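Local coordinates for GDP-perosamine synthase (Caulobacter crescentus, PDB 3BN1), which transfers an amino group from L-glutamate to GDP-4-keto-6-deoxy-D-mannose, using pyridoxal 5'-phosphate, to make GDP-perosamine for bacterial O-antigen, at residues G313-I325 and L337-P351. Numbering follows the deposited sequence.
Sequences GIESRPVFHPMHI and LKIAEACGVDGLNLP. With AKG (2-oxoglutaric acid), chain G.
The imidazole of H324 is held by two residues of 337-351 one helical turn apart, in two different ways: L337 lies over its face and E341 meets its edge. L337 CD1 sits 3.5 Å from the centroid of the H324 ring and only 14° off the ring normal, the geometry of a CH-pi contact. At the edge, H324 NE2 donates to E341 OE2 at 2.7 Å in a nearly straight bond (167°) that uses the anti lone pair of the carboxylate. E341 turns CG anti to its carbonyl carbon (chi1 -72°) and runs extended from there, which carries the carboxylate out to the ring. The other ring nitrogen, ND1, is hydrogen-bonded to S85 OG, so both nitrogens are engaged and rotation of the ring is restrained.

Further along, P322 lies on the side of helix 338-346, its CG 3.2 Å from A340 O and its CD 4.2 Å from G344 CA, so the proline ring lies directly against the helix backbone. Past the helix the backbones pair as antiparallel strands. R317 and N349 form the hydrogen-bonded pair, the shorter and straighter of its two bonds running from N349 N to R317 O (2.8 Å), and V319 N adds a bond to G347 O. The side chains of R317 and N349 share one face of this sheet, where N349 CB packs 3.6 Å from R317 CG. R317 reaches on to 2-oxoglutarate, both terminal nitrogens directed at O2, although NH1 bonds weakly and the NH2 distance is very short; R233 and Q215 of the second subunit also bind this ligand. Within this chain, strand 317-318 is an outermost strand of the small antiparallel sheet in the C-terminal part of this PLP-dependent aminotransferase fold, presenting an arginine to the 2-oxoglutarate pocket at the dimer interface.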
loop_
_atom_site.group_PDB
_atom_site.type_symbol
_atom_site.label_atom_id
_atom_site.label_comp_id
_atom_site.label_asym_id
_atom_site.label_seq_id
_atom_site.Cartn_x
_atom_site.Cartn_y
_atom_site.Cartn_z
ATOM N N GLY A 313 -1.967 31.175 14.565
ATOM C CA GLY A 313 -1.506 29.898 15.120
ATOM C C GLY A 313 -2.509 28.767 15.269
ATOM O O GLY A 313 -2.312 27.832 16.080
ATOM N N ILE A 314 -3.544 28.838 14.438
ATOM C CA ILE A 314 -4.631 27.870 14.431
ATOM C C ILE A 314 -4.830 27.216 13.083
ATOM O O ILE A 314 -5.134 27.871 12.065
ATOM C CB ILE A 314 -5.948 28.487 14.891
ATOM C CG1 ILE A 314 -5.891 28.676 16.400
ATOM C CG2 ILE A 314 -7.138 27.587 14.582
ATOM C CD1 ILE A 314 -6.409 29.981 16.759
ATOM N N GLU A 315 -4.704 25.896 13.104
ATOM C CA GLU A 315 -4.938 25.107 11.892
ATOM C C GLU A 315 -6.430 24.865 11.621
ATOM O O GLU A 315 -7.200 24.585 12.530
ATOM C CB GLU A 315 -4.263 23.750 12.023
ATOM C CG GLU A 315 -4.277 23.034 10.676
ATOM C CD GLU A 315 -3.460 21.778 10.630
ATOM O OE1 GLU A 315 -3.146 21.242 11.719
ATOM O OE2 GLU A 315 -3.168 21.349 9.486
ATOM N N SER A 316 -6.839 24.955 10.364
ATOM C CA SER A 316 -8.222 24.656 9.966
ATOM C C SER A 316 -8.070 24.161 8.531
ATOM O O SER A 316 -6.964 24.189 7.984
ATOM C CB SER A 316 -9.142 25.905 10.063
ATOM O OG SER A 316 -8.741 26.989 9.250
ATOM N N ARG A 317 -9.139 23.804 7.845
ATOM C CA ARG A 317 -8.943 23.443 6.433
ATOM C C ARG A 317 -10.299 23.540 5.786
ATOM O O ARG A 317 -11.352 23.517 6.438
ATOM C CB ARG A 317 -8.395 22.036 6.236
ATOM C CG ARG A 317 -9.392 21.114 6.766
ATOM C CD ARG A 317 -8.987 19.644 6.924
ATOM N NE ARG A 317 -9.032 18.918 5.663
ATOM C CZ ARG A 317 -8.498 17.710 5.474
ATOM N NH1 ARG A 317 -8.602 17.168 4.261
ATOM N NH2 ARG A 317 -7.867 17.059 6.474
ATOM N N PRO A 318 -10.263 23.649 4.474
ATOM C CA PRO A 318 -11.511 23.767 3.770
ATOM C C PRO A 318 -12.242 22.454 3.709
ATOM O O PRO A 318 -11.674 21.347 3.824
ATOM C CB PRO A 318 -11.081 24.207 2.376
ATOM C CG PRO A 318 -9.683 23.740 2.218
ATOM C CD PRO A 318 -9.138 23.357 3.568
ATOM N N VAL A 319 -13.545 22.591 3.537
ATOM C CA VAL A 319 -14.289 21.360 3.284
ATOM C C VAL A 319 -13.757 20.868 1.916
ATOM O O VAL A 319 -13.368 21.634 1.034
ATOM C CB VAL A 319 -15.796 21.665 3.266
ATOM C CG1 VAL A 319 -16.563 20.720 2.405
ATOM C CG2 VAL A 319 -16.290 21.596 4.727
ATOM N N PHE A 320 -13.734 19.574 1.721
ATOM C CA PHE A 320 -13.216 19.027 0.468
ATOM C C PHE A 320 -13.763 19.704 -0.737
ATOM O O PHE A 320 -14.954 20.051 -0.754
ATOM C CB PHE A 320 -13.735 17.607 0.353
ATOM C CG PHE A 320 -13.283 16.722 1.465
ATOM C CD1 PHE A 320 -11.946 16.396 1.566
ATOM C CD2 PHE A 320 -14.204 16.133 2.345
ATOM C CE1 PHE A 320 -11.476 15.579 2.562
ATOM C CE2 PHE A 320 -13.759 15.221 3.369
ATOM C CZ PHE A 320 -12.406 14.978 3.477
ATOM N N HIS A 321 -12.923 19.829 -1.774
ATOM C CA HIS A 321 -13.398 20.443 -3.020
ATOM C C HIS A 321 -14.200 19.389 -3.702
ATOM O O HIS A 321 -13.721 18.260 -3.808
ATOM C CB HIS A 321 -12.244 20.818 -3.987
ATOM C CG HIS A 321 -11.281 21.800 -3.420
ATOM N ND1 HIS A 321 -11.681 22.841 -2.607
ATOM C CD2 HIS A 321 -9.931 21.873 -3.493
ATOM C CE1 HIS A 321 -10.620 23.511 -2.196
ATOM N NE2 HIS A 321 -9.546 22.958 -2.736
ATOM N N PRO A 322 -15.365 19.762 -4.241
ATOM C CA PRO A 322 -16.162 18.783 -4.955
ATOM C C PRO A 322 -15.305 18.180 -6.098
ATOM O O PRO A 322 -14.562 18.891 -6.779
ATOM C CB PRO A 322 -17.322 19.629 -5.491
ATOM C CG PRO A 322 -17.542 20.687 -4.459
ATOM C CD PRO A 322 -16.119 21.019 -3.999
ATOM N N MET A 323 -15.468 16.893 -6.348
ATOM C CA MET A 323 -14.661 16.247 -7.394
ATOM C C MET A 323 -14.769 16.955 -8.726
ATOM O O MET A 323 -13.821 17.048 -9.500
ATOM C CB MET A 323 -15.261 14.869 -7.724
ATOM C CG MET A 323 -15.247 13.910 -6.532
ATOM S SD MET A 323 -13.604 13.405 -5.974
ATOM C CE MET A 323 -13.081 15.009 -4.964
ATOM N N HIS A 324 -16.012 17.239 -9.078
ATOM C CA HIS A 324 -16.294 17.759 -10.410
ATOM C C HIS A 324 -15.643 19.114 -10.641
ATOM O O HIS A 324 -15.753 19.683 -11.725
ATOM C CB HIS A 324 -17.869 17.718 -10.717
ATOM C CG HIS A 324 -18.664 18.754 -9.980
ATOM N ND1 HIS A 324 -18.833 18.708 -8.610
ATOM C CD2 HIS A 324 -19.241 19.917 -10.389
ATOM C CE1 HIS A 324 -19.511 19.774 -8.213
ATOM N NE2 HIS A 324 -19.769 20.528 -9.274
ATOM N N ILE A 325 -15.029 19.690 -9.609
ATOM C CA ILE A 325 -14.451 21.007 -9.863
ATOM C C ILE A 325 -12.951 20.845 -9.937
ATOM O O ILE A 325 -12.257 21.823 -10.111
ATOM C CB ILE A 325 -14.800 22.159 -8.888
ATOM C CG1 ILE A 325 -14.119 21.959 -7.539
ATOM C CG2 ILE A 325 -16.271 22.238 -8.641
ATOM C CD1 ILE A 325 -14.208 23.210 -6.561
ATOM N N LEU A 337 -25.275 19.387 -8.930
ATOM C CA LEU A 337 -24.246 19.247 -7.863
ATOM C C LEU A 337 -24.073 20.576 -7.098
ATOM O O LEU A 337 -23.045 20.876 -6.476
ATOM C CB LEU A 337 -22.896 18.761 -8.406
ATOM C CG LEU A 337 -23.019 17.377 -9.067
ATOM C CD1 LEU A 337 -21.765 17.141 -9.870
ATOM C CD2 LEU A 337 -23.350 16.177 -8.060
ATOM N N LYS A 338 -25.149 21.357 -7.117
ATOM C CA LYS A 338 -25.104 22.674 -6.516
ATOM C C LYS A 338 -24.865 22.709 -5.007
ATOM O O LYS A 338 -24.225 23.630 -4.522
ATOM C CB LYS A 338 -26.317 23.492 -6.988
ATOM C CG LYS A 338 -26.286 23.743 -8.523
ATOM C CD LYS A 338 -27.592 24.286 -9.164
ATOM C CE LYS A 338 -27.506 25.768 -9.578
ATOM N NZ LYS A 338 -26.098 26.275 -9.679
ATOM N N ILE A 339 -25.390 21.737 -4.258
ATOM C CA ILE A 339 -25.200 21.775 -2.809
ATOM C C ILE A 339 -23.737 21.503 -2.522
ATOM O O ILE A 339 -23.116 22.241 -1.759
ATOM C CB ILE A 339 -26.076 20.820 -1.965
ATOM C CG1 ILE A 339 -27.581 21.009 -2.188
ATOM C CG2 ILE A 339 -25.811 21.107 -0.480
ATOM C CD1 ILE A 339 -28.029 22.484 -2.037
ATOM N N ALA A 340 -23.161 20.505 -3.195
ATOM C CA ALA A 340 -21.741 20.186 -2.977
ATOM C C ALA A 340 -20.848 21.434 -3.262
ATOM O O ALA A 340 -19.890 21.732 -2.543
ATOM C CB ALA A 340 -21.342 19.019 -3.926
ATOM N N GLU A 341 -21.158 22.164 -4.329
ATOM C CA GLU A 341 -20.383 23.371 -4.668
ATOM C C GLU A 341 -20.461 24.427 -3.585
ATOM O O GLU A 341 -19.425 25.008 -3.202
ATOM C CB GLU A 341 -20.895 23.984 -5.968
ATOM C CG GLU A 341 -20.516 23.157 -7.212
ATOM C CD GLU A 341 -21.380 23.503 -8.404
ATOM O OE1 GLU A 341 -22.072 24.551 -8.395
ATOM O OE2 GLU A 341 -21.432 22.669 -9.316
ATOM N N ALA A 342 -21.688 24.645 -3.065
ATOM C CA ALA A 342 -21.942 25.633 -1.986
ATOM C C ALA A 342 -21.168 25.246 -0.712
ATOM O O ALA A 342 -20.495 26.065 -0.073
ATOM C CB ALA A 342 -23.494 25.678 -1.648
ATOM N N CYS A 343 -21.238 23.967 -0.364
ATOM C CA CYS A 343 -20.542 23.495 0.826
ATOM C C CYS A 343 -19.051 23.645 0.690
ATOM O O CYS A 343 -18.384 24.041 1.633
ATOM C CB CYS A 343 -20.874 22.065 1.163
ATOM S SG CYS A 343 -22.600 21.842 1.697
ATOM N N GLY A 344 -18.552 23.350 -0.507
ATOM C CA GLY A 344 -17.129 23.494 -0.779
ATOM C C GLY A 344 -16.674 24.937 -0.642
ATOM O O GLY A 344 -15.524 25.216 -0.272
ATOM N N VAL A 345 -17.542 25.859 -1.034
ATOM C CA VAL A 345 -17.243 27.282 -0.952
ATOM C C VAL A 345 -17.181 27.808 0.491
ATOM O O VAL A 345 -16.216 28.464 0.915
ATOM C CB VAL A 345 -18.340 28.053 -1.705
ATOM C CG1 VAL A 345 -18.308 29.554 -1.354
ATOM C CG2 VAL A 345 -18.157 27.823 -3.184
ATOM N N ASP A 346 -18.208 27.490 1.268
ATOM C CA ASP A 346 -18.305 28.045 2.612
ATOM C C ASP A 346 -17.912 27.133 3.800
ATOM O O ASP A 346 -17.917 27.573 4.951
ATOM C CB ASP A 346 -19.705 28.736 2.769
ATOM C CG ASP A 346 -20.851 27.742 2.963
ATOM O OD1 ASP A 346 -20.594 26.574 3.289
ATOM O OD2 ASP A 346 -22.038 28.134 2.799
ATOM N N GLY A 347 -17.558 25.880 3.517
ATOM C CA GLY A 347 -17.282 24.889 4.538
ATOM C C GLY A 347 -15.936 25.018 5.211
ATOM O O GLY A 347 -14.941 25.185 4.530
ATOM N N LEU A 348 -15.908 24.957 6.544
ATOM C CA LEU A 348 -14.630 25.062 7.254
ATOM C C LEU A 348 -14.486 24.006 8.331
ATOM O O LEU A 348 -15.269 23.980 9.257
ATOM C CB LEU A 348 -14.516 26.421 7.950
ATOM C CG LEU A 348 -13.230 26.657 8.791
ATOM C CD1 LEU A 348 -11.986 26.670 7.848
ATOM C CD2 LEU A 348 -13.339 27.995 9.599
ATOM N N ASN A 349 -13.451 23.170 8.272
ATOM C CA ASN A 349 -13.236 22.159 9.335
ATOM C C ASN A 349 -12.437 22.816 10.428
ATOM O O ASN A 349 -11.351 23.303 10.118
ATOM C CB ASN A 349 -12.351 21.023 8.805
ATOM C CG ASN A 349 -13.005 20.261 7.703
ATOM O OD1 ASN A 349 -12.399 19.967 6.658
ATOM N ND2 ASN A 349 -14.281 19.964 7.910
ATOM N N LEU A 350 -12.907 22.746 11.677
ATOM C CA LEU A 350 -12.196 23.395 12.789
ATOM C C LEU A 350 -11.416 22.338 13.603
ATOM O O LEU A 350 -11.772 21.170 13.577
ATOM C CB LEU A 350 -13.250 23.993 13.740
ATOM C CG LEU A 350 -14.043 25.209 13.241
ATOM C CD1 LEU A 350 -15.081 25.708 14.278
ATOM C CD2 LEU A 350 -12.969 26.216 12.863
ATOM N N PRO A 351 -10.379 22.720 14.362
ATOM C CA PRO A 351 -9.654 21.724 15.174
ATOM C C PRO A 351 -10.601 20.855 16.032
ATOM O O PRO A 351 -11.476 21.336 16.791
ATOM C CB PRO A 351 -8.764 22.559 16.092
ATOM C CG PRO A 351 -8.540 23.832 15.317
ATOM C CD PRO A 351 -9.856 24.084 14.524
HETATM C C1 AKG G . -7.168 14.442 4.930
HETATM O O1 AKG G . -6.233 15.245 4.663
HETATM O O2 AKG G . -8.159 14.802 5.612
HETATM C C2 AKG G . -7.095 13.047 4.450
HETATM O O5 AKG G . -7.933 12.243 4.807
HETATM C C3 AKG G . -5.979 12.699 3.487
HETATM C C4 AKG G . -5.922 11.209 3.226
HETATM C C5 AKG G . -4.571 10.874 2.653
HETATM O O3 AKG G . -4.363 9.677 2.317
HETATM O O4 AKG G . -3.636 11.869 2.456
#